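Local structure of CmeC (Campylobacter jejuni, 4MT4) at residues Lys184-Tyr187 and Arg188-Glu192; Leu211-Met214 and Ala215-Asn219; Leu235-Asp239 and Leu240-Leu244; Glu408-Leu411 and Gln412-Leu415; Ala417-Asn420 and Trp421-Ala425. The protein forms a trimeric outer membrane channel of the outer membrane factor family and probably serves as the exit duct for drug efflux. All coordinates share one frame; numbering follows the deposited sequence.

Contact 1 of 5, residues Lys184-Tyr187 and Arg188-Glu192; sequences KEIY and RINDE
Glu185 and Arg188 lie side by side on one turn of helix 129-195, one of the long alpha-helices of the channel's helical barrel, and form an i to i+3 salt bridge. Both side chains start with CG anti to the backbone N; the glutamate then bends at chi2 (65°) and the arginine at chi3, which brings the charged ends together with carboxylate and guanidinium planes 42° apart. The straight bond runs from Arg188 NH2 to the syn side of Glu185 OE2 at 2.9 Å, within the guanidinium plane, while NE adds two weak bonds to OE1 and OE2. Arg188 NH1 pairs with Glu192 as well, giving a three-residue ionic network along the exposed face. One methyl, Ile189 CD1, rests 3.6 Å from Glu185 OE2. A turn away, Asp191 CB sits over one face of the Tyr187 ring, whose OH has a weak bond to Arg208 of helix 201-236. On the side facing helix 411-445, Asn190 runs alongside Ile186 and folds back on the backbone: its ND2 and its main-chain N both donate to Ile186 O, from opposite faces of the carbonyl plane, the ND2 bond being 2.9 Å long and almost straight at 177°.

Contact 2 of 5, residues Leu211-Met214 and Ala215-Asn219; sequences LESM and ALQYN
Ser213 and Gln217 meet side chain to side chain one turn apart on helix 201-236, in a region predicted to be coiled coil. Ala215, first in 215-219, donates its N to Leu211 O, and its CB lies 3.5 Å from that same oxygen; the methyl also faces Tyr180 of helix 129-195. Leu216 follows with a bond from N to Glu212 O, and its side chain packs on Gln382 of the second subunit. Gln217 carries the polar contact. With CG beside its own backbone N (chi1 -65°), the chain runs back along the helix, CG passing 3.1 Å from Ser213 O, and the amide oxygen OE1 then accepts from Ser213 OG at 2.9 Å, the hydroxyl lying in the carbonyl plane. Met214 passes at a slant to the glutamine, with SD 4.2 Å from OE1. Tyr218 closes the turn through its N, bonded to Met214 O at 2.8 Å, while its ring goes off to a cation-pi contact with Lys222. Because Ser213 OG is the donor, Gln217 OE1 is held toward the preceding turn, which probably restricts the rotation of the amide and keeps NE2 on the far side of it from the serine hydroxyl.

Contact 3 of 5, residues Leu235-Asp239 and Leu240-Leu244; sequences LTSND and LNDIL
Asp239 holds the start of helix 240-245 with its side chain, and its atoms meet that helix one after another. CB lies 3.7 Å from Asp242 CB, the two methylenes touching across the first turn. CG, anti to the backbone N (chi1 -171°), turns the carboxylate over the opening turn, 3.6 Å from Leu240 N. At the tip, OD1 accepts from Asp242 N at 2.9 Å; the donor comes to the anti side of the oxygen and 23° out of the carboxylate plane. Asn241 CB also lies close to OD1, at 3.3 Å. This is a classical N-cap: the side chain of the residue just before the helix takes up an amide N-H of the first turn, while the main-chain O of Asp239 accepts from Ile243 N. A negative group at this end would probably be favoured by the helix dipole. Ser237, the first residue to leave helix 201-236, also ties the turn to the new helix. Its OG accepts from Asp239 N, forming an ST turn, and donates to Asp242 OD2 at 2.7 Å, so one hydroxyl takes part in both bonds. The other oxygen of that carboxylate, OD1, forms a salt bridge with Lys233. Leu240 packs on Phe366 of the second subunit, and Ile243 O accepts from Arg370 NH1 of the same subunit.

Contact 4 of 5, residues Glu408-Leu411 and Gln412-Leu415; sequences EMSL and QDYL
Ser410 and Asp413 make the first of the polar contacts, at the N-terminus of helix 411-445. Ser410 is the N-cap: its OG, placed between the backbone N and the carbonyl carbon (chi1 66°), accepts from Asp413 N across a rather long 3.3 Å, though the N-H points well at it (160°). OG also rests against Asp413 CB at 3.4 Å. The main chain then begins the regular pattern, with Tyr414 N bonded to Ser410 O and Leu415 N to Leu411 O, the latter at 2.8 Å. The apolar contacts fall into two groups. Met409 reaches over the start of the helix and meets Asp413 at about a right angle, its CG 3.7 Å from the aspartate CB; the chain is extended through chi1 and chi2, which carries SD to 4.4 Å from Tyr414 CB. Along the first turn, the branched ends of Leu411 and Leu415 come together, CD1 of Leu411 lying 3.9 Å from CG of Leu415. The same CD1 methyl also touches the edge of the Tyr414 ring at CD2, 4.3 Å away. Tyr414 stacks on Tyr404 of helix 339-405, and together with Leu415 it packs on Ile186 of helix 129-195. Met409 lies against Ala400 and Arg403 of helix 339-405 and also against Tyr202 of the third subunit, at the junction of helices and subunits.

Contact 5 of 5, residues Ala417-Asn420 and Trp421-Ala425; sequences ARQN and WLNAA
Gln419 and Leu422 touch on one face of helix 411-445, where the glutamine conformation decides the contact. Its CG stands anti to the backbone N, and a bend at chi2 (74°) swings the terminal amide toward the following turn, obliquely across Leu422 and close to its CD2 methyl. Leu422 also has CG anti to N, which sends its methyls toward helix 129-195, onto Leu176 and Ala179, and toward Met214 of helix 201-236. Arg418, one turn earlier, faces helix 129-195 as well, and its NH2 donates to Ala179 O. Asn423 takes the other common choice, CG beside its own N (chi1 -66°), and this lays the side chain back over the preceding turn, with CG 3.1 Å from Gln419 O. The two amide planes are 32° apart. Asn423 N donates to Gln419 O at 2.9 Å, and Ala424 N to Asn420 O at 3.0 Å. Trp421 turns elsewhere, its indole meeting the ring of Tyr397 of helix 339-405 at a shallow angle. The chemistry is thus divided round the helix: Asn423 folded back on its own backbone; toward helix 129-195, Leu422 with the buried Arg418, whose NH2 is met by a main-chain oxygen; toward helix 339-405, the indole.

In the fold
Along the chain the contacts come in numerical order: contact 1 on helix 129-195, contact 2 on helix 201-236, contact 3 where that helix gives way to helix 240-245, contact 4 at the start of helix 411-445, and contact 5 further along it, almost directly after contact 4. Contacts 1, 2, 4 and 5 cluster at one end of the elongated molecule, with centres 14 to 20 Å apart. Contact 1 touches contacts 2, 4 and 5, and contact 2 touches contact 5, so helices 129-195, 201-236 and 411-445 pack against each other there. Contact 3 stands apart, its centre 30 Å from contact 2 and 48 Å from contact 4. Contacts 2, 3 and 4 also reach neighbouring subunits, joining the helical bundle to the trimer.

Contact 1 of 5, residues Lys184-Tyr187 and Arg188-Glu192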
loop_
_atom_site.group_PDB
_atom_site.type_symbol
_atom_site.label_atom_id
_atom_site.label_comp_id
_atom_site.label_asym_id
_atom_site.label_seq_id
_atom_site.Cartn_x
_atom_site.Cartn_y
_atom_site.Cartn_z
ATOM N N LYS B 184 31.244 34.808 -3.930
ATOM C CA LYS B 184 32.656 34.476 -4.045
ATOM C C LYS B 184 33.458 35.732 -4.365
ATOM O O LYS B 184 34.583 35.903 -3.898
ATOM C CB LYS B 184 32.879 33.417 -5.123
ATOM C CG LYS B 184 34.284 32.844 -5.141
ATOM C CD LYS B 184 34.790 32.664 -6.561
ATOM C CE LYS B 184 33.879 31.757 -7.371
ATOM N NZ LYS B 184 34.361 31.609 -8.772
ATOM N N GLU B 185 32.862 36.606 -5.170
ATOM C CA GLU B 185 33.480 37.878 -5.516
ATOM C C GLU B 185 33.555 38.786 -4.296
ATOM O O GLU B 185 34.535 39.503 -4.107
ATOM C CB GLU B 185 32.704 38.566 -6.642
ATOM C CG GLU B 185 33.255 39.929 -7.042
ATOM C CD GLU B 185 34.649 39.849 -7.638
ATOM O OE1 GLU B 185 35.017 38.776 -8.163
ATOM O OE2 GLU B 185 35.379 40.862 -7.581
ATOM N N ILE B 186 32.513 38.751 -3.473
ATOM C CA ILE B 186 32.482 39.531 -2.243
ATOM C C ILE B 186 33.623 39.121 -1.314
ATOM O O ILE B 186 34.320 39.971 -0.760
ATOM C CB ILE B 186 31.133 39.373 -1.510
ATOM C CG1 ILE B 186 30.024 40.104 -2.271
ATOM C CG2 ILE B 186 31.227 39.906 -0.088
ATOM C CD1 ILE B 186 28.640 39.874 -1.703
ATOM N N TYR B 187 33.819 37.816 -1.165
ATOM C CA TYR B 187 34.879 37.302 -0.307
ATOM C C TYR B 187 36.263 37.627 -0.866
ATOM O O TYR B 187 37.182 37.945 -0.112
ATOM C CB TYR B 187 34.736 35.792 -0.113
ATOM C CG TYR B 187 35.874 35.193 0.679
ATOM C CD1 TYR B 187 35.964 35.382 2.050
ATOM C CD2 TYR B 187 36.865 34.447 0.054
ATOM C CE1 TYR B 187 37.006 34.845 2.780
ATOM C CE2 TYR B 187 37.911 33.905 0.773
ATOM C CZ TYR B 187 37.977 34.106 2.136
ATOM O OH TYR B 187 39.016 33.568 2.860
ATOM N N ARG B 188 36.404 37.546 -2.186
ATOM C CA ARG B 188 37.678 37.831 -2.840
ATOM C C ARG B 188 38.105 39.273 -2.585
ATOM O O ARG B 188 39.281 39.552 -2.360
ATOM C CB ARG B 188 37.586 37.572 -4.346
ATOM C CG ARG B 188 38.926 37.599 -5.063
ATOM C CD ARG B 188 38.744 37.656 -6.570
ATOM N NE ARG B 188 38.165 38.927 -6.993
ATOM C CZ ARG B 188 38.879 39.994 -7.334
ATOM N NH1 ARG B 188 40.204 39.943 -7.304
ATOM N NH2 ARG B 188 38.272 41.113 -7.707
ATOM N N ILE B 189 37.136 40.182 -2.620
ATOM C CA ILE B 189 37.396 41.590 -2.345
ATOM C C ILE B 189 37.813 41.791 -0.892
ATOM O O ILE B 189 38.799 42.473 -0.606
ATOM C CB ILE B 189 36.159 42.463 -2.646
ATOM C CG1 ILE B 189 35.822 42.418 -4.137
ATOM C CG2 ILE B 189 36.397 43.899 -2.209
ATOM C CD1 ILE B 189 36.950 42.877 -5.034
ATOM N N ASN B 190 37.064 41.183 0.022
ATOM C CA ASN B 190 37.350 41.301 1.448
ATOM C C ASN B 190 38.630 40.577 1.856
ATOM O O ASN B 190 39.224 40.891 2.887
ATOM C CB ASN B 190 36.171 40.779 2.270
ATOM C CG ASN B 190 35.065 41.806 2.416
ATOM O OD1 ASN B 190 35.022 42.550 3.396
ATOM N ND2 ASN B 190 34.168 41.858 1.437
ATOM N N ASP B 191 39.058 39.612 1.048
ATOM C CA ASP B 191 40.299 38.897 1.323
ATOM C C ASP B 191 41.500 39.746 0.920
ATOM O O ASP B 191 42.539 39.714 1.579
ATOM C CB ASP B 191 40.326 37.553 0.593
ATOM C CG ASP B 191 41.522 36.704 0.978
ATOM O OD1 ASP B 191 41.810 36.587 2.189
ATOM O OD2 ASP B 191 42.178 36.154 0.068
ATOM N N GLU B 192 41.354 40.503 -0.165
ATOM C CA GLU B 192 42.411 41.402 -0.614
ATOM C C GLU B 192 42.563 42.576 0.346
ATOM O O GLU B 192 43.676 42.945 0.716
ATOM C CB GLU B 192 42.128 41.918 -2.028
ATOM C CG GLU B 192 42.149 40.839 -3.103
ATOM C CD GLU B 192 41.924 41.397 -4.497
ATOM O OE1 GLU B 192 41.904 42.637 -4.645
ATOM O OE2 GLU B 192 41.765 40.597 -5.444
#

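Contact 2 of 5, residues Leu211-Met214 and Ala215-Asn219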
loop_
_atom_site.group_PDB
_atom_site.type_symbol
_atom_site.label_atom_id
_atom_site.label_comp_id
_atom_site.label_asym_id
_atom_site.label_seq_id
_atom_site.Cartn_x
_atom_site.Cartn_y
_atom_site.Cartn_z
ATOM N N LEU B 211 29.991 33.062 2.075
ATOM C CA LEU B 211 30.454 32.310 0.915
ATOM C C LEU B 211 30.123 30.823 1.062
ATOM O O LEU B 211 29.574 30.208 0.146
ATOM C CB LEU B 211 31.962 32.510 0.724
ATOM C CG LEU B 211 32.657 32.190 -0.608
ATOM C CD1 LEU B 211 33.692 31.088 -0.418
ATOM C CD2 LEU B 211 31.679 31.832 -1.728
ATOM N N GLU B 212 30.448 30.256 2.220
ATOM C CA GLU B 212 30.213 28.839 2.465
ATOM C C GLU B 212 28.727 28.516 2.567
ATOM O O GLU B 212 28.285 27.453 2.126
ATOM C CB GLU B 212 30.928 28.389 3.742
ATOM C CG GLU B 212 32.424 28.686 3.765
ATOM C CD GLU B 212 33.202 27.926 2.703
ATOM O OE1 GLU B 212 32.708 26.887 2.213
ATOM O OE2 GLU B 212 34.320 28.367 2.362
ATOM N N SER B 213 27.959 29.432 3.150
ATOM C CA SER B 213 26.515 29.255 3.271
ATOM C C SER B 213 25.865 29.195 1.894
ATOM O O SER B 213 25.005 28.355 1.638
ATOM C CB SER B 213 25.897 30.384 4.095
ATOM O OG SER B 213 24.489 30.243 4.186
ATOM N N MET B 214 26.291 30.088 1.005
ATOM C CA MET B 214 25.785 30.111 -0.362
ATOM C C MET B 214 26.174 28.844 -1.117
ATOM O O MET B 214 25.366 28.276 -1.848
ATOM C CB MET B 214 26.299 31.343 -1.109
ATOM C CG MET B 214 25.682 32.656 -0.646
ATOM S SD MET B 214 23.890 32.708 -0.852
ATOM C CE MET B 214 23.537 34.375 -0.318
ATOM N N ALA B 215 27.414 28.402 -0.930
ATOM C CA ALA B 215 27.906 27.189 -1.578
ATOM C C ALA B 215 27.125 25.968 -1.107
ATOM O O ALA B 215 26.879 25.038 -1.873
ATOM C CB ALA B 215 29.392 27.004 -1.307
ATOM N N LEU B 216 26.734 25.985 0.162
ATOM C CA LEU B 216 25.940 24.909 0.742
ATOM C C LEU B 216 24.522 24.917 0.182
ATOM O O LEU B 216 23.980 23.875 -0.184
ATOM C CB LEU B 216 25.906 25.034 2.266
ATOM C CG LEU B 216 25.094 23.985 3.026
ATOM C CD1 LEU B 216 25.602 22.586 2.716
ATOM C CD2 LEU B 216 25.136 24.258 4.521
ATOM N N GLN B 217 23.928 26.105 0.112
ATOM C CA GLN B 217 22.585 26.270 -0.437
ATOM C C GLN B 217 22.560 25.925 -1.920
ATOM O O GLN B 217 21.585 25.369 -2.422
ATOM C CB GLN B 217 22.088 27.700 -0.227
ATOM C CG GLN B 217 21.899 28.086 1.229
ATOM C CD GLN B 217 21.657 29.571 1.411
ATOM O OE1 GLN B 217 22.371 30.240 2.161
ATOM N NE2 GLN B 217 20.649 30.097 0.725
ATOM N N TYR B 218 23.643 26.258 -2.612
ATOM C CA TYR B 218 23.772 25.989 -4.039
ATOM C C TYR B 218 23.708 24.487 -4.324
ATOM O O TYR B 218 22.916 24.043 -5.157
ATOM C CB TYR B 218 25.083 26.581 -4.569
ATOM C CG TYR B 218 25.265 26.507 -6.073
ATOM C CD1 TYR B 218 24.187 26.275 -6.920
ATOM C CD2 TYR B 218 26.521 26.666 -6.643
ATOM C CE1 TYR B 218 24.358 26.203 -8.290
ATOM C CE2 TYR B 218 26.702 26.597 -8.008
ATOM C CZ TYR B 218 25.618 26.368 -8.829
ATOM O OH TYR B 218 25.797 26.296 -10.191
ATOM N N ASN B 219 24.533 23.712 -3.627
ATOM C CA ASN B 219 24.588 22.267 -3.836
ATOM C C ASN B 219 23.301 21.554 -3.428
ATOM O O ASN B 219 22.983 20.487 -3.951
ATOM C CB ASN B 219 25.775 21.672 -3.079
ATOM C CG ASN B 219 27.098 21.938 -3.771
ATOM O OD1 ASN B 219 27.197 21.850 -4.995
ATOM N ND2 ASN B 219 28.121 22.269 -2.993
#

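Contact 3 of 5, residues Leu235-Asp239 and Leu240-Leu244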
loop_
_atom_site.group_PDB
_atom_site.type_symbol
_atom_site.label_atom_id
_atom_site.label_comp_id
_atom_site.label_asym_id
_atom_site.label_seq_id
_atom_site.Cartn_x
_atom_site.Cartn_y
_atom_site.Cartn_z
ATOM N N LEU B 235 9.446 8.355 -15.296
ATOM C CA LEU B 235 8.077 8.486 -15.781
ATOM C C LEU B 235 7.946 8.391 -17.304
ATOM O O LEU B 235 6.885 8.029 -17.810
ATOM C CB LEU B 235 7.478 9.816 -15.308
ATOM C CG LEU B 235 6.962 9.905 -13.869
ATOM C CD1 LEU B 235 6.623 11.345 -13.514
ATOM C CD2 LEU B 235 5.750 9.006 -13.671
ATOM N N THR B 236 9.012 8.714 -18.032
ATOM C CA THR B 236 8.890 8.952 -19.471
ATOM C C THR B 236 9.883 8.215 -20.376
ATOM O O THR B 236 9.667 8.133 -21.587
ATOM C CB THR B 236 9.025 10.462 -19.776
ATOM O OG1 THR B 236 10.287 10.940 -19.292
ATOM C CG2 THR B 236 7.905 11.249 -19.114
ATOM N N SER B 237 10.961 7.683 -19.809
ATOM C CA SER B 237 12.043 7.148 -20.635
ATOM C C SER B 237 12.126 5.623 -20.653
ATOM O O SER B 237 11.826 4.958 -19.662
ATOM C CB SER B 237 13.385 7.718 -20.168
ATOM O OG SER B 237 14.442 7.260 -20.993
ATOM N N ASN B 238 12.538 5.082 -21.798
ATOM C CA ASN B 238 12.826 3.656 -21.934
ATOM C C ASN B 238 14.273 3.445 -22.367
ATOM O O ASN B 238 14.677 2.335 -22.719
ATOM C CB ASN B 238 11.879 2.998 -22.937
ATOM C CG ASN B 238 12.080 3.507 -24.351
ATOM O OD1 ASN B 238 12.432 4.668 -24.562
ATOM N ND2 ASN B 238 11.860 2.637 -25.331
ATOM N N ASP B 239 15.047 4.526 -22.346
ATOM C CA ASP B 239 16.457 4.481 -22.710
ATOM C C ASP B 239 17.317 4.586 -21.455
ATOM O O ASP B 239 17.228 5.561 -20.713
ATOM C CB ASP B 239 16.795 5.607 -23.691
ATOM C CG ASP B 239 18.185 5.473 -24.279
ATOM O OD1 ASP B 239 19.170 5.731 -23.554
ATOM O OD2 ASP B 239 18.296 5.116 -25.470
ATOM N N LEU B 240 18.148 3.575 -21.225
ATOM C CA LEU B 240 18.951 3.495 -20.009
ATOM C C LEU B 240 20.043 4.559 -19.953
ATOM O O LEU B 240 20.393 5.043 -18.874
ATOM C CB LEU B 240 19.573 2.104 -19.880
ATOM C CG LEU B 240 18.570 0.955 -19.752
ATOM C CD1 LEU B 240 19.286 -0.372 -19.569
ATOM C CD2 LEU B 240 17.606 1.213 -18.603
ATOM N N ASN B 241 20.586 4.918 -21.113
ATOM C CA ASN B 241 21.592 5.971 -21.183
ATOM C C ASN B 241 20.977 7.338 -20.918
ATOM O O ASN B 241 21.582 8.183 -20.259
ATOM C CB ASN B 241 22.295 5.964 -22.543
ATOM C CG ASN B 241 23.513 5.061 -22.563
ATOM O OD1 ASN B 241 24.041 4.687 -21.515
ATOM N ND2 ASN B 241 23.977 4.716 -23.760
ATOM N N ASP B 242 19.771 7.545 -21.439
ATOM C CA ASP B 242 19.020 8.770 -21.195
ATOM C C ASP B 242 18.755 8.939 -19.704
ATOM O O ASP B 242 18.884 10.034 -19.156
ATOM C CB ASP B 242 17.701 8.753 -21.971
ATOM C CG ASP B 242 16.789 9.908 -21.606
ATOM O OD1 ASP B 242 17.297 11.020 -21.354
ATOM O OD2 ASP B 242 15.558 9.703 -21.574
ATOM N N ILE B 243 18.382 7.839 -19.061
ATOM C CA ILE B 243 18.114 7.827 -17.630
ATOM C C ILE B 243 19.377 8.132 -16.837
ATOM O O ILE B 243 19.340 8.877 -15.862
ATOM C CB ILE B 243 17.541 6.467 -17.186
ATOM C CG1 ILE B 243 16.164 6.245 -17.811
ATOM C CG2 ILE B 243 17.458 6.377 -15.665
ATOM C CD1 ILE B 243 15.676 4.829 -17.700
ATOM N N LEU B 244 20.497 7.568 -17.274
ATOM C CA LEU B 244 21.754 7.698 -16.547
ATOM C C LEU B 244 22.452 9.046 -16.729
ATOM O O LEU B 244 22.915 9.641 -15.755
ATOM C CB LEU B 244 22.715 6.582 -16.963
ATOM C CG LEU B 244 22.659 5.264 -16.191
ATOM C CD1 LEU B 244 23.593 4.241 -16.818
ATOM C CD2 LEU B 244 23.022 5.494 -14.735
#

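Contact 4 of 5, residues Glu408-Leu411 and Gln412-Leu415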
loop_
_atom_site.group_PDB
_atom_site.type_symbol
_atom_site.label_atom_id
_atom_site.label_comp_id
_atom_site.label_asym_id
_atom_site.label_seq_id
_atom_site.Cartn_x
_atom_site.Cartn_y
_atom_site.Cartn_z
ATOM N N GLU B 408 28.664 53.388 3.429
ATOM C CA GLU B 408 27.562 53.906 4.230
ATOM C C GLU B 408 26.629 52.797 4.713
ATOM O O GLU B 408 25.504 53.060 5.141
ATOM C CB GLU B 408 26.774 54.951 3.436
ATOM C CG GLU B 408 27.543 56.240 3.197
ATOM C CD GLU B 408 26.696 57.311 2.540
ATOM O OE1 GLU B 408 25.578 56.987 2.089
ATOM O OE2 GLU B 408 27.147 58.476 2.478
ATOM N N MET B 409 27.106 51.559 4.643
ATOM C CA MET B 409 26.370 50.421 5.181
ATOM C C MET B 409 27.327 49.293 5.550
ATOM O O MET B 409 28.253 48.982 4.802
ATOM C CB MET B 409 25.322 49.923 4.182
ATOM C CG MET B 409 24.545 48.704 4.667
ATOM S SD MET B 409 23.230 48.175 3.551
ATOM C CE MET B 409 22.111 49.571 3.651
ATOM N N SER B 410 27.100 48.688 6.712
ATOM C CA SER B 410 27.921 47.575 7.171
ATOM C C SER B 410 27.781 46.378 6.238
ATOM O O SER B 410 26.760 46.220 5.566
ATOM C CB SER B 410 27.535 47.175 8.597
ATOM O OG SER B 410 26.217 46.657 8.636
ATOM N N LEU B 411 28.816 45.543 6.195
ATOM C CA LEU B 411 28.806 44.343 5.369
ATOM C C LEU B 411 27.673 43.410 5.777
ATOM O O LEU B 411 27.015 42.807 4.930
ATOM C CB LEU B 411 30.148 43.614 5.470
ATOM C CG LEU B 411 30.260 42.265 4.756
ATOM C CD1 LEU B 411 30.130 42.427 3.248
ATOM C CD2 LEU B 411 31.565 41.572 5.117
ATOM N N GLN B 412 27.451 43.309 7.083
ATOM C CA GLN B 412 26.404 42.461 7.640
ATOM C C GLN B 412 25.018 42.846 7.130
ATOM O O GLN B 412 24.240 41.987 6.712
ATOM C CB GLN B 412 26.435 42.528 9.167
ATOM C CG GLN B 412 25.308 41.781 9.849
ATOM C CD GLN B 412 25.368 41.900 11.358
ATOM O OE1 GLN B 412 26.369 42.345 11.916
ATOM N NE2 GLN B 412 24.290 41.505 12.028
ATOM N N ASP B 413 24.716 44.141 7.167
ATOM C CA ASP B 413 23.444 44.644 6.662
ATOM C C ASP B 413 23.323 44.434 5.155
ATOM O O ASP B 413 22.232 44.205 4.636
ATOM C CB ASP B 413 23.278 46.129 6.997
ATOM C CG ASP B 413 22.812 46.358 8.421
ATOM O OD1 ASP B 413 22.916 45.424 9.243
ATOM O OD2 ASP B 413 22.343 47.477 8.720
ATOM N N TYR B 414 24.453 44.506 4.457
ATOM C CA TYR B 414 24.464 44.331 3.009
ATOM C C TYR B 414 24.220 42.874 2.620
ATOM O O TYR B 414 23.445 42.589 1.707
ATOM C CB TYR B 414 25.789 44.820 2.423
ATOM C CG TYR B 414 25.988 44.446 0.971
ATOM C CD1 TYR B 414 25.142 44.936 -0.015
ATOM C CD2 TYR B 414 27.027 43.610 0.586
ATOM C CE1 TYR B 414 25.320 44.595 -1.342
ATOM C CE2 TYR B 414 27.214 43.266 -0.738
ATOM C CZ TYR B 414 26.357 43.761 -1.698
ATOM O OH TYR B 414 26.537 43.423 -3.021
ATOM N N LEU B 415 24.877 41.956 3.323
ATOM C CA LEU B 415 24.706 40.527 3.079
ATOM C C LEU B 415 23.279 40.083 3.379
ATOM O O LEU B 415 22.732 39.214 2.701
ATOM C CB LEU B 415 25.693 39.715 3.921
ATOM C CG LEU B 415 27.178 39.884 3.599
ATOM C CD1 LEU B 415 28.023 39.015 4.518
ATOM C CD2 LEU B 415 27.458 39.561 2.140
#

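Contact 5 of 5, residues Ala417-Asn420 and Trp421-Ala425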
loop_
_atom_site.group_PDB
_atom_site.type_symbol
_atom_site.label_atom_id
_atom_site.label_comp_id
_atom_site.label_asym_id
_atom_site.label_seq_id
_atom_site.Cartn_x
_atom_site.Cartn_y
_atom_site.Cartn_z
ATOM N N ALA B 417 20.481 42.008 3.207
ATOM C CA ALA B 417 19.585 42.529 2.181
ATOM C C ALA B 417 19.658 41.679 0.917
ATOM O O ALA B 417 18.653 41.465 0.237
ATOM C CB ALA B 417 19.924 43.979 1.869
ATOM N N ARG B 418 20.859 41.196 0.622
ATOM C CA ARG B 418 21.100 40.338 -0.528
ATOM C C ARG B 418 20.479 38.954 -0.334
ATOM O O ARG B 418 19.922 38.375 -1.268
ATOM C CB ARG B 418 22.605 40.216 -0.772
ATOM C CG ARG B 418 23.020 39.196 -1.813
ATOM C CD ARG B 418 24.537 39.080 -1.855
ATOM N NE ARG B 418 24.985 37.871 -2.536
ATOM C CZ ARG B 418 25.356 37.829 -3.810
ATOM N NH1 ARG B 418 25.333 38.934 -4.544
ATOM N NH2 ARG B 418 25.751 36.685 -4.349
ATOM N N GLN B 419 20.569 38.435 0.886
ATOM C CA GLN B 419 19.979 37.143 1.224
ATOM C C GLN B 419 18.458 37.211 1.148
ATOM O O GLN B 419 17.798 36.250 0.752
ATOM C CB GLN B 419 20.412 36.701 2.624
ATOM C CG GLN B 419 19.859 35.353 3.060
ATOM C CD GLN B 419 20.548 34.192 2.371
ATOM O OE1 GLN B 419 20.038 33.640 1.396
ATOM N NE2 GLN B 419 21.714 33.811 2.879
ATOM N N ASN B 420 17.909 38.361 1.528
ATOM C CA ASN B 420 16.466 38.578 1.498
ATOM C C ASN B 420 15.915 38.574 0.077
ATOM O O ASN B 420 14.836 38.036 -0.173
ATOM C CB ASN B 420 16.111 39.893 2.194
ATOM C CG ASN B 420 16.297 39.826 3.696
ATOM O OD1 ASN B 420 16.315 38.745 4.284
ATOM N ND2 ASN B 420 16.430 40.986 4.328
ATOM N N TRP B 421 16.655 39.180 -0.849
ATOM C CA TRP B 421 16.275 39.173 -2.258
ATOM C C TRP B 421 16.284 37.747 -2.797
ATOM O O TRP B 421 15.367 37.336 -3.510
ATOM C CB TRP B 421 17.214 40.056 -3.081
ATOM C CG TRP B 421 16.920 40.039 -4.557
ATOM C CD1 TRP B 421 15.706 39.843 -5.151
ATOM C CD2 TRP B 421 17.862 40.214 -5.624
ATOM N NE1 TRP B 421 15.834 39.889 -6.518
ATOM C CE2 TRP B 421 17.147 40.116 -6.834
ATOM C CE3 TRP B 421 19.240 40.447 -5.673
ATOM C CZ2 TRP B 421 17.762 40.242 -8.078
ATOM C CZ3 TRP B 421 19.850 40.572 -6.910
ATOM C CH2 TRP B 421 19.111 40.470 -8.094
ATOM N N LEU B 422 17.331 37.003 -2.452
ATOM C CA LEU B 422 17.462 35.611 -2.862
ATOM C C LEU B 422 16.281 34.782 -2.369
ATOM O O LEU B 422 15.702 34.003 -3.124
ATOM C CB LEU B 422 18.771 35.020 -2.336
ATOM C CG LEU B 422 19.037 33.553 -2.675
ATOM C CD1 LEU B 422 19.190 33.368 -4.176
ATOM C CD2 LEU B 422 20.266 33.043 -1.938
ATOM N N ASN B 423 15.929 34.963 -1.099
ATOM C CA ASN B 423 14.788 34.273 -0.508
ATOM C C ASN B 423 13.492 34.617 -1.230
ATOM O O ASN B 423 12.667 33.744 -1.499
ATOM C CB ASN B 423 14.670 34.615 0.979
ATOM C CG ASN B 423 15.840 34.093 1.793
ATOM O OD1 ASN B 423 16.787 33.530 1.246
ATOM N ND2 ASN B 423 15.780 34.282 3.107
ATOM N N ALA B 424 13.325 35.897 -1.545
ATOM C CA ALA B 424 12.134 36.373 -2.239
ATOM C C ALA B 424 12.097 35.876 -3.681
ATOM O O ALA B 424 11.028 35.608 -4.226
ATOM C CB ALA B 424 12.072 37.893 -2.199
ATOM N N ALA B 425 13.269 35.755 -4.292
ATOM C CA ALA B 425 13.368 35.276 -5.665
ATOM C C ALA B 425 13.018 33.794 -5.747
ATOM O O ALA B 425 12.308 33.363 -6.659
ATOM C CB ALA B 425 14.764 35.522 -6.217
#